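Local coordinates for chloroplast pentatricopeptide repeat protein 10 (Zea mays, PDB 4M59), which binds specific intergenic RNA segments in the chloroplast atpH 5'-UTR and psaJ 3'-UTR and serves as a barrier to RNA decay, at residues G325-K329 / K330-T334; R352-W355 / N356-A360; T372-L375 / E376-S380; G401-T404 / N405-M409. The protein carries 4 engineered substitutions. One frame throughout, in Å; residues are numbered along the deposited sequence.

Contact 1: residues G325-K329 / K330-T334; sequences GMLGK and KSRFT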
loop_
_atom_site.group_PDB
_atom_site.type_symbol
_atom_site.label_atom_id
_atom_site.label_comp_id
_atom_site.label_asym_id
_atom_site.label_seq_id
_atom_site.Cartn_x
_atom_site.Cartn_y
_atom_site.Cartn_z
ATOM N N GLY A 325 10.045 7.496 12.629
ATOM C CA GLY A 325 8.983 7.094 11.746
ATOM C C GLY A 325 9.435 6.032 10.790
ATOM O O GLY A 325 8.734 5.067 10.549
ATOM N N MET A 326 10.627 6.241 10.236
ATOM C CA MET A 326 11.243 5.286 9.332
ATOM C C MET A 326 11.379 3.948 10.027
ATOM O O MET A 326 11.068 2.900 9.460
ATOM C CB MET A 326 12.631 5.768 8.913
ATOM C CG MET A 326 12.633 6.850 7.849
ATOM S SD MET A 326 14.315 7.290 7.376
ATOM C CE MET A 326 15.134 5.705 7.539
ATOM N N LEU A 327 11.852 3.985 11.267
ATOM C CA LEU A 327 12.038 2.773 12.027
ATOM C C LEU A 327 10.706 2.169 12.389
ATOM O O LEU A 327 10.609 0.988 12.666
ATOM C CB LEU A 327 12.794 3.083 13.298
ATOM C CG LEU A 327 14.150 3.719 13.107
ATOM C CD1 LEU A 327 14.692 4.120 14.432
ATOM C CD2 LEU A 327 15.045 2.724 12.465
ATOM N N GLY A 328 9.679 3.003 12.394
ATOM C CA GLY A 328 8.371 2.574 12.818
ATOM C C GLY A 328 7.845 1.505 11.913
ATOM O O GLY A 328 7.445 0.441 12.349
ATOM N N LYS A 329 7.950 1.784 10.641
ATOM C CA LYS A 329 7.416 0.921 9.642
ATOM C C LYS A 329 8.130 -0.366 9.598
ATOM O O LYS A 329 7.662 -1.306 9.020
ATOM C CB LYS A 329 7.530 1.586 8.311
ATOM C CG LYS A 329 6.586 2.689 8.154
ATOM C CD LYS A 329 7.221 3.835 7.456
ATOM C CE LYS A 329 6.205 4.885 7.157
ATOM N NZ LYS A 329 5.095 4.926 8.134
ATOM N N LYS A 330 9.317 -0.398 10.191
ATOM C CA LYS A 330 10.105 -1.622 10.275
ATOM C C LYS A 330 9.941 -2.194 11.671
ATOM O O LYS A 330 10.408 -3.291 11.972
ATOM C CB LYS A 330 11.577 -1.334 9.987
ATOM C CG LYS A 330 12.000 -1.630 8.559
ATOM C CD LYS A 330 10.923 -1.226 7.566
ATOM C CE LYS A 330 11.009 -2.048 6.291
ATOM N NZ LYS A 330 12.013 -1.498 5.343
ATOM N N SER A 331 9.262 -1.430 12.516
ATOM C CA SER A 331 8.987 -1.837 13.877
ATOM C C SER A 331 10.248 -2.235 14.594
ATOM O O SER A 331 10.285 -3.231 15.293
ATOM C CB SER A 331 8.021 -3.006 13.890
ATOM O OG SER A 331 8.686 -4.175 13.477
ATOM N N ARG A 332 11.294 -1.450 14.416
ATOM C CA ARG A 332 12.560 -1.767 15.047
ATOM C C ARG A 332 12.560 -1.246 16.461
ATOM O O ARG A 332 13.210 -0.264 16.772
ATOM C CB ARG A 332 13.728 -1.212 14.229
ATOM C CG ARG A 332 14.095 -2.097 13.033
ATOM C CD ARG A 332 14.606 -1.312 11.844
ATOM N NE ARG A 332 16.049 -1.087 11.865
ATOM C CZ ARG A 332 16.911 -1.671 11.045
ATOM N NH1 ARG A 332 18.203 -1.400 11.139
ATOM N NH2 ARG A 332 16.485 -2.524 10.133
ATOM N N PHE A 333 11.807 -1.924 17.321
ATOM C CA PHE A 333 11.573 -1.488 18.692
ATOM C C PHE A 333 12.821 -1.072 19.472
ATOM O O PHE A 333 12.927 0.068 19.921
ATOM C CB PHE A 333 10.811 -2.562 19.469
ATOM C CG PHE A 333 9.565 -3.035 18.778
ATOM C CD1 PHE A 333 8.822 -2.166 17.996
ATOM C CD2 PHE A 333 9.137 -4.344 18.910
ATOM C CE1 PHE A 333 7.677 -2.597 17.360
ATOM C CE2 PHE A 333 7.990 -4.781 18.276
ATOM C CZ PHE A 333 7.258 -3.905 17.497
ATOM N N THR A 334 13.757 -2.000 19.653
ATOM C CA THR A 334 14.887 -1.753 20.526
ATOM C C THR A 334 15.680 -0.521 20.154
ATOM O O THR A 334 16.069 0.251 21.012
ATOM C CB THR A 334 15.802 -2.950 20.546
ATOM O OG1 THR A 334 15.060 -4.089 20.987
ATOM C CG2 THR A 334 16.929 -2.724 21.493
#
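A Schellman motif closes helix 317-328 here, where L327 and G328 meet K330, S331 and R332. S331 has positive phi and turns the chain out of the helix. R332 N gives a nearly straight bond to L327 O (3.1 Å, 168°). The shorter loop of the motif joins S331 N to G328 O at 2.6 Å. That donor stands above the carbonyl plane, within the type I turn from G328 to S331. K330 N adds a weak bond to L327 O.

The side chains of L327 and R332 cross at about a right angle. L327 CD2 lies 4.0 Å from R332 NE and 4.1 Å from R332 CD, so the leucine methyl rests against the middle of the arginine chain. Bends at chi2 and chi3 (147° and 88°) carry the guanidinium past this methyl, and R332 NH1 forms a salt bridge with D299 of helix 298-310. G328 O takes a second hydrogen bond from S362 OG. R332 is also the N-cap residue of the next helix. The end of one helix thus runs into the start of helix 333-346 with hardly a linker, the helix-turn-helix typical of a PPR repeat, here the predicted eighth.

Contact 2: residues R352-W355 / N356-A360; sequences RVTW and NTMLA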
loop_
_atom_site.group_PDB
_atom_site.type_symbol
_atom_site.label_atom_id
_atom_site.label_comp_id
_atom_site.label_asym_id
_atom_site.label_seq_id
_atom_site.Cartn_x
_atom_site.Cartn_y
_atom_site.Cartn_z
ATOM N N ARG A 352 4.536 15.579 21.328
ATOM C CA ARG A 352 3.344 14.768 21.102
ATOM C C ARG A 352 3.452 13.988 19.800
ATOM O O ARG A 352 2.713 13.036 19.562
ATOM C CB ARG A 352 2.093 15.649 21.073
ATOM C CG ARG A 352 2.077 16.742 22.127
ATOM C CD ARG A 352 2.291 18.115 21.509
ATOM N NE ARG A 352 1.084 18.935 21.557
ATOM C CZ ARG A 352 1.064 20.249 21.358
ATOM N NH1 ARG A 352 2.188 20.899 21.096
ATOM N NH2 ARG A 352 -0.083 20.913 21.421
ATOM N N VAL A 353 4.387 14.413 18.959
ATOM C CA VAL A 353 4.600 13.814 17.661
ATOM C C VAL A 353 5.556 12.671 17.810
ATOM O O VAL A 353 5.434 11.660 17.153
ATOM C CB VAL A 353 5.228 14.816 16.719
ATOM C CG1 VAL A 353 5.296 14.248 15.339
ATOM C CG2 VAL A 353 4.435 16.091 16.723
ATOM N N THR A 354 6.519 12.863 18.693
ATOM C CA THR A 354 7.491 11.845 18.996
ATOM C C THR A 354 6.804 10.633 19.555
ATOM O O THR A 354 7.007 9.542 19.079
ATOM C CB THR A 354 8.496 12.361 19.991
ATOM O OG1 THR A 354 9.221 13.437 19.401
ATOM C CG2 THR A 354 9.454 11.285 20.361
ATOM N N TRP A 355 5.958 10.830 20.551
ATOM C CA TRP A 355 5.260 9.723 21.167
ATOM C C TRP A 355 4.326 9.011 20.216
ATOM O O TRP A 355 4.267 7.795 20.189
ATOM C CB TRP A 355 4.476 10.204 22.370
ATOM C CG TRP A 355 5.321 10.821 23.380
ATOM C CD1 TRP A 355 5.241 12.078 23.834
ATOM C CD2 TRP A 355 6.402 10.211 24.066
ATOM N NE1 TRP A 355 6.199 12.303 24.768
ATOM C CE2 TRP A 355 6.924 11.160 24.932
ATOM C CE3 TRP A 355 6.977 8.949 24.039
ATOM C CZ2 TRP A 355 7.991 10.896 25.753
ATOM C CZ3 TRP A 355 8.029 8.692 24.852
ATOM C CH2 TRP A 355 8.528 9.653 25.697
ATOM N N ASN A 356 3.553 9.796 19.473
ATOM C CA ASN A 356 2.572 9.251 18.545
ATOM C C ASN A 356 3.258 8.448 17.454
ATOM O O ASN A 356 2.735 7.440 16.982
ATOM C CB ASN A 356 1.738 10.373 17.926
ATOM C CG ASN A 356 0.296 9.966 17.691
ATOM O OD1 ASN A 356 0.016 9.052 16.914
ATOM N ND2 ASN A 356 -0.625 10.644 18.361
ATOM N N THR A 357 4.440 8.907 17.059
ATOM C CA THR A 357 5.229 8.215 16.081
ATOM C C THR A 357 5.625 6.897 16.697
ATOM O O THR A 357 5.567 5.865 16.052
ATOM C CB THR A 357 6.455 9.040 15.715
ATOM O OG1 THR A 357 6.037 10.305 15.207
ATOM C CG2 THR A 357 7.251 8.367 14.666
ATOM N N MET A 358 6.015 6.932 17.966
ATOM C CA MET A 358 6.469 5.729 18.651
ATOM C C MET A 358 5.368 4.688 18.834
ATOM O O MET A 358 5.652 3.501 18.963
ATOM C CB MET A 358 7.096 6.085 20.001
ATOM C CG MET A 358 8.275 7.037 19.896
ATOM S SD MET A 358 9.823 6.315 20.467
ATOM C CE MET A 358 9.725 4.674 19.764
ATOM N N LEU A 359 4.109 5.124 18.846
ATOM C CA LEU A 359 3.012 4.200 19.059
ATOM C C LEU A 359 2.293 3.853 17.772
ATOM O O LEU A 359 1.346 3.077 17.768
ATOM C CB LEU A 359 2.014 4.787 20.039
ATOM C CG LEU A 359 2.582 5.261 21.355
ATOM C CD1 LEU A 359 1.497 5.930 22.108
ATOM C CD2 LEU A 359 3.098 4.093 22.112
ATOM N N ALA A 360 2.743 4.437 16.677
ATOM C CA ALA A 360 2.146 4.176 15.389
ATOM C C ALA A 360 2.868 3.025 14.745
ATOM O O ALA A 360 2.838 2.862 13.536
ATOM C CB ALA A 360 2.255 5.380 14.530
#
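V353 places CG1 trans to its backbone N (chi1 -173°), and T357 swings OG1 back beside its own backbone N (chi1 -59°). The two branches therefore meet one turn apart on helix 352-359, which belongs to the predicted ninth PPR repeat. V353 CG1 and T357 OG1 are 4.0 Å apart, and the two side chains cross obliquely. V353 O takes two hydrogen bonds. One comes from T357 N (2.9 Å, 148°), tilted out of the carbonyl plane. The other comes from the T357 hydroxyl, a usual way for a helical threonine to satisfy its OG1. The modelled length of that second bond is too short to be taken literally.

One residue further on, M358 N bonds to T354 O at 3.0 Å. T354 OG1 has its main partner in N321 ND2 of helix 317-328. The indole of W355 packs on L340 of helix 333-346 and on V374 and M378 of helix 367-380. On another side, R352, V353 and N356 pack against K555, S560 and G558 of the second subunit. L359 CG sits 3.3 Å from W355 O, and L359 N makes only a weak bond to the same oxygen.

Contact 3: residues T372-L375 / E376-S380; sequences TRVL and EGMRS. With PO4 (phosphate ion), chain E.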
loop_
_atom_site.group_PDB
_atom_site.type_symbol
_atom_site.label_atom_id
_atom_site.label_comp_id
_atom_site.label_asym_id
_atom_site.label_seq_id
_atom_site.Cartn_x
_atom_site.Cartn_y
_atom_site.Cartn_z
ATOM N N THR A 372 4.542 -0.638 26.442
ATOM C CA THR A 372 4.633 -0.429 27.862
ATOM C C THR A 372 5.876 0.364 28.154
ATOM O O THR A 372 5.885 1.212 29.025
ATOM C CB THR A 372 4.685 -1.750 28.596
ATOM O OG1 THR A 372 3.559 -2.542 28.223
ATOM C CG2 THR A 372 4.628 -1.519 30.064
ATOM N N ARG A 373 6.933 0.100 27.402
ATOM C CA ARG A 373 8.198 0.767 27.635
ATOM C C ARG A 373 8.164 2.201 27.167
ATOM O O ARG A 373 8.929 3.021 27.637
ATOM C CB ARG A 373 9.328 0.011 26.954
ATOM C CG ARG A 373 10.612 0.040 27.719
ATOM C CD ARG A 373 10.406 -0.482 29.122
ATOM N NE ARG A 373 10.234 -1.929 29.197
ATOM C CZ ARG A 373 9.460 -2.541 30.085
ATOM N NH1 ARG A 373 8.761 -1.842 30.963
ATOM N NH2 ARG A 373 9.367 -3.853 30.088
ATOM N N VAL A 374 7.271 2.495 26.237
ATOM C CA VAL A 374 7.077 3.841 25.739
ATOM C C VAL A 374 6.204 4.614 26.682
ATOM O O VAL A 374 6.501 5.736 27.050
ATOM C CB VAL A 374 6.372 3.820 24.394
ATOM C CG1 VAL A 374 5.982 5.197 23.995
ATOM C CG2 VAL A 374 7.249 3.222 23.352
ATOM N N LEU A 375 5.114 3.990 27.078
ATOM C CA LEU A 375 4.181 4.564 28.012
ATOM C C LEU A 375 4.850 4.849 29.341
ATOM O O LEU A 375 4.510 5.788 30.029
ATOM C CB LEU A 375 3.041 3.588 28.186
ATOM C CG LEU A 375 1.942 3.837 29.197
ATOM C CD1 LEU A 375 1.397 5.208 29.045
ATOM C CD2 LEU A 375 0.878 2.828 28.924
ATOM N N GLU A 376 5.823 4.023 29.679
ATOM C CA GLU A 376 6.616 4.201 30.878
ATOM C C GLU A 376 7.391 5.496 30.795
ATOM O O GLU A 376 7.690 6.117 31.799
ATOM C CB GLU A 376 7.580 3.036 31.014
ATOM C CG GLU A 376 8.105 2.789 32.400
ATOM C CD GLU A 376 9.273 1.843 32.394
ATOM O OE1 GLU A 376 10.405 2.301 32.149
ATOM O OE2 GLU A 376 9.062 0.641 32.621
ATOM N N GLY A 377 7.714 5.897 29.574
ATOM C CA GLY A 377 8.425 7.131 29.328
ATOM C C GLY A 377 7.510 8.317 29.167
ATOM O O GLY A 377 7.893 9.439 29.437
ATOM N N MET A 378 6.295 8.074 28.714
ATOM C CA MET A 378 5.319 9.136 28.615
ATOM C C MET A 378 4.967 9.581 30.011
ATOM O O MET A 378 4.834 10.762 30.282
ATOM C CB MET A 378 4.073 8.659 27.882
ATOM C CG MET A 378 4.334 8.266 26.452
ATOM S SD MET A 378 2.983 7.477 25.593
ATOM C CE MET A 378 1.920 8.866 25.329
ATOM N N ARG A 379 4.847 8.617 30.901
ATOM C CA ARG A 379 4.461 8.916 32.255
ATOM C C ARG A 379 5.531 9.668 32.993
ATOM O O ARG A 379 5.276 10.729 33.527
ATOM C CB ARG A 379 4.098 7.642 32.999
ATOM C CG ARG A 379 2.818 7.032 32.517
ATOM C CD ARG A 379 2.261 6.023 33.483
ATOM N NE ARG A 379 0.813 5.941 33.354
ATOM C CZ ARG A 379 0.171 4.925 32.808
ATOM N NH1 ARG A 379 0.844 3.897 32.354
ATOM N NH2 ARG A 379 -1.141 4.938 32.722
ATOM N N SER A 380 6.736 9.109 33.024
ATOM C CA SER A 380 7.858 9.740 33.709
ATOM C C SER A 380 8.191 11.093 33.091
ATOM O O SER A 380 8.774 11.958 33.745
ATOM C CB SER A 380 9.085 8.828 33.680
ATOM O OG SER A 380 9.486 8.557 32.349
HETATM P P PO4 E . 8.851 -7.830 32.006
HETATM O O1 PO4 E . 9.307 -6.437 31.646
HETATM O O2 PO4 E . 9.131 -8.764 30.853
HETATM O O3 PO4 E . 9.596 -8.302 33.231
HETATM O O4 PO4 E . 7.369 -7.815 32.293
#
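R373 and E376 lie side by side on helix 367-380 and point the same way. R373 NH1 and E376 OE2 form a salt bridge at 3.0 Å. The hydrogen bond within it is weak, with an angle of 132°, and the guanidinium and carboxylate planes are turned 43° apart. The carboxylate oxygen still lies near the guanidinium plane, at its edge. Bends at chi2 and chi3 fold the arginine round to reach it, while the glutamate is extended beyond CG.

L375 and R379 make a second pair, one turn apart. L375 CD1 lies over one face of the R379 guanidinium, offset toward the rim and 3.6 Å from R379 NH1. L375 CG approaches R379 NH1 to 3.3 Å. On the buried side, V374 CG1 touches M378 SD at 4.1 Å. Behind these side chains V374 O accepts from M378 N, in the carbonyl plane, and from G377 N, well above it.

The next shell fixes the charged ends. R373 NH2 forms a salt bridge with D369 OD1 and a weak hydrogen bond to O1 of a phosphate ion at 3.0 Å. R121 of the second subunit also binds this ion, which probably comes from the crystallisation liquor. R379 NH2 pairs with E412 of helix 403-413. R373 thus has two carboxylates and a phosphate around one guanidinium, which should favour its charged form. R379 combines an apolar face contact with a charge pair to helix 403-413.

Contact 4: residues G401-T404 / N405-M409; sequences GSRT and NAFKM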
loop_
_atom_site.group_PDB
_atom_site.type_symbol
_atom_site.label_atom_id
_atom_site.label_comp_id
_atom_site.label_asym_id
_atom_site.label_seq_id
_atom_site.Cartn_x
_atom_site.Cartn_y
_atom_site.Cartn_z
ATOM N N GLY A 401 -2.708 -6.842 20.878
ATOM C CA GLY A 401 -3.614 -7.829 21.401
ATOM C C GLY A 401 -3.588 -7.895 22.898
ATOM O O GLY A 401 -4.077 -8.842 23.483
ATOM N N SER A 402 -3.020 -6.885 23.530
ATOM C CA SER A 402 -3.005 -6.873 24.972
ATOM C C SER A 402 -4.338 -6.425 25.478
ATOM O O SER A 402 -4.471 -5.315 25.952
ATOM C CB SER A 402 -1.939 -5.950 25.512
ATOM O OG SER A 402 -1.947 -5.997 26.923
ATOM N N ARG A 403 -5.317 -7.304 25.373
ATOM C CA ARG A 403 -6.661 -6.996 25.793
ATOM C C ARG A 403 -6.665 -6.461 27.189
ATOM O O ARG A 403 -7.331 -5.492 27.493
ATOM C CB ARG A 403 -7.537 -8.235 25.728
ATOM C CG ARG A 403 -8.746 -8.097 26.586
ATOM C CD ARG A 403 -9.740 -9.179 26.385
ATOM N NE ARG A 403 -10.872 -8.976 27.272
ATOM C CZ ARG A 403 -11.982 -9.688 27.237
ATOM N NH1 ARG A 403 -12.125 -10.651 26.353
ATOM N NH2 ARG A 403 -12.950 -9.421 28.091
ATOM N N THR A 404 -5.886 -7.095 28.039
ATOM C CA THR A 404 -5.847 -6.745 29.434
ATOM C C THR A 404 -5.445 -5.300 29.649
ATOM O O THR A 404 -6.049 -4.605 30.452
ATOM C CB THR A 404 -4.888 -7.671 30.152
ATOM O OG1 THR A 404 -5.315 -9.014 29.949
ATOM C CG2 THR A 404 -4.879 -7.379 31.614
ATOM N N ASN A 405 -4.443 -4.844 28.913
ATOM C CA ASN A 405 -3.918 -3.503 29.108
ATOM C C ASN A 405 -4.704 -2.420 28.410
ATOM O O ASN A 405 -4.720 -1.283 28.845
ATOM C CB ASN A 405 -2.466 -3.447 28.683
ATOM C CG ASN A 405 -1.557 -4.086 29.671
ATOM O OD1 ASN A 405 -1.641 -3.829 30.861
ATOM N ND2 ASN A 405 -0.682 -4.936 29.186
ATOM N N ALA A 406 -5.359 -2.778 27.324
ATOM C CA ALA A 406 -6.235 -1.848 26.653
ATOM C C ALA A 406 -7.354 -1.424 27.580
ATOM O O ALA A 406 -7.640 -0.250 27.727
ATOM C CB ALA A 406 -6.795 -2.472 25.432
ATOM N N PHE A 407 -7.981 -2.395 28.222
ATOM C CA PHE A 407 -9.082 -2.114 29.117
ATOM C C PHE A 407 -8.635 -1.372 30.353
ATOM O O PHE A 407 -9.385 -0.594 30.914
ATOM C CB PHE A 407 -9.799 -3.398 29.512
ATOM C CG PHE A 407 -10.758 -3.879 28.483
ATOM C CD1 PHE A 407 -12.062 -3.473 28.500
ATOM C CD2 PHE A 407 -10.352 -4.731 27.493
ATOM C CE1 PHE A 407 -12.934 -3.912 27.556
ATOM C CE2 PHE A 407 -11.226 -5.170 26.550
ATOM C CZ PHE A 407 -12.512 -4.763 26.579
ATOM N N LYS A 408 -7.413 -1.612 30.781
ATOM C CA LYS A 408 -6.890 -0.873 31.902
ATOM C C LYS A 408 -6.660 0.556 31.486
ATOM O O LYS A 408 -6.884 1.473 32.248
ATOM C CB LYS A 408 -5.595 -1.491 32.405
ATOM C CG LYS A 408 -5.782 -2.650 33.342
ATOM C CD LYS A 408 -4.478 -3.023 33.992
ATOM C CE LYS A 408 -4.628 -4.135 34.994
ATOM N NZ LYS A 408 -3.326 -4.493 35.588
ATOM N N MET A 409 -6.181 0.734 30.259
ATOM C CA MET A 409 -5.963 2.065 29.708
ATOM C C MET A 409 -7.319 2.724 29.528
ATOM O O MET A 409 -7.476 3.927 29.722
ATOM C CB MET A 409 -5.247 1.968 28.360
ATOM C CG MET A 409 -3.837 2.533 28.356
ATOM S SD MET A 409 -3.072 2.545 29.987
ATOM C CE MET A 409 -2.593 4.265 30.109
#
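N405 turns its side chain back to S402, the N-cap residue of helix 403-413. N405 ND2 gives a hydrogen bond to S402 OG at 2.8 Å, and this partner is tilted out of the amide plane. The same hydroxyl accepts a weak capping bond from N405 N at 3.4 Å. S402 OG is trans to its own backbone N (chi1 -179°), which aims it at the open first turn. S402 OG also has a weak hydrogen bond with E368 OE1.

R403, extended from CG to NE, slants across F407, one turn on. R403 CG is 3.8 Å from F407 CE2, and the guanidinium and ring planes are 38° apart. The backbone of R403 takes part too. R403 O lies in the ring plane at the edge of F407, 3.1 Å from CD2, and accepts F407 N at 3.2 Å in a nearly straight bond (169°). The far end of R403 pairs with D437 through NH1, which also bonds to Q435.

T404 O accepts a weak bond from K408 N, and K408 CG lies 3.5 Å from the same oxygen. T404 OG1 is hydrogen-bonded to D87 of the second subunit. The first turn of the helix therefore has its N-H end capped by the serine. Its arginine and threonine send their polar groups to acidic residues, one in this chain and one across the dimer.

The contacts follow one another along the chain, with helix 387-400 between contacts 3 and 4. Contacts 1 and 2 touch where G325 N meets T357 CG2 at 3.6 Å. Contacts 2 and 3 lie on successive helices packed together: L359 CD2 reaches V374 CG1 and W355 CE3 reaches M378 CG, both at 3.6 Å. Contact 3 meets contact 4 through M409 CE, which is 3.9 Å from L375 CD2. Contacts 1 and 4 do not touch; their centres are about 22 Å apart. The nearest atoms of contacts 4, 1 and 2 are about 6, 7 and 8 Å from the bound RNA, and those of contact 3 about 15 Å. Contacts 2 and 4 both touch the second subunit.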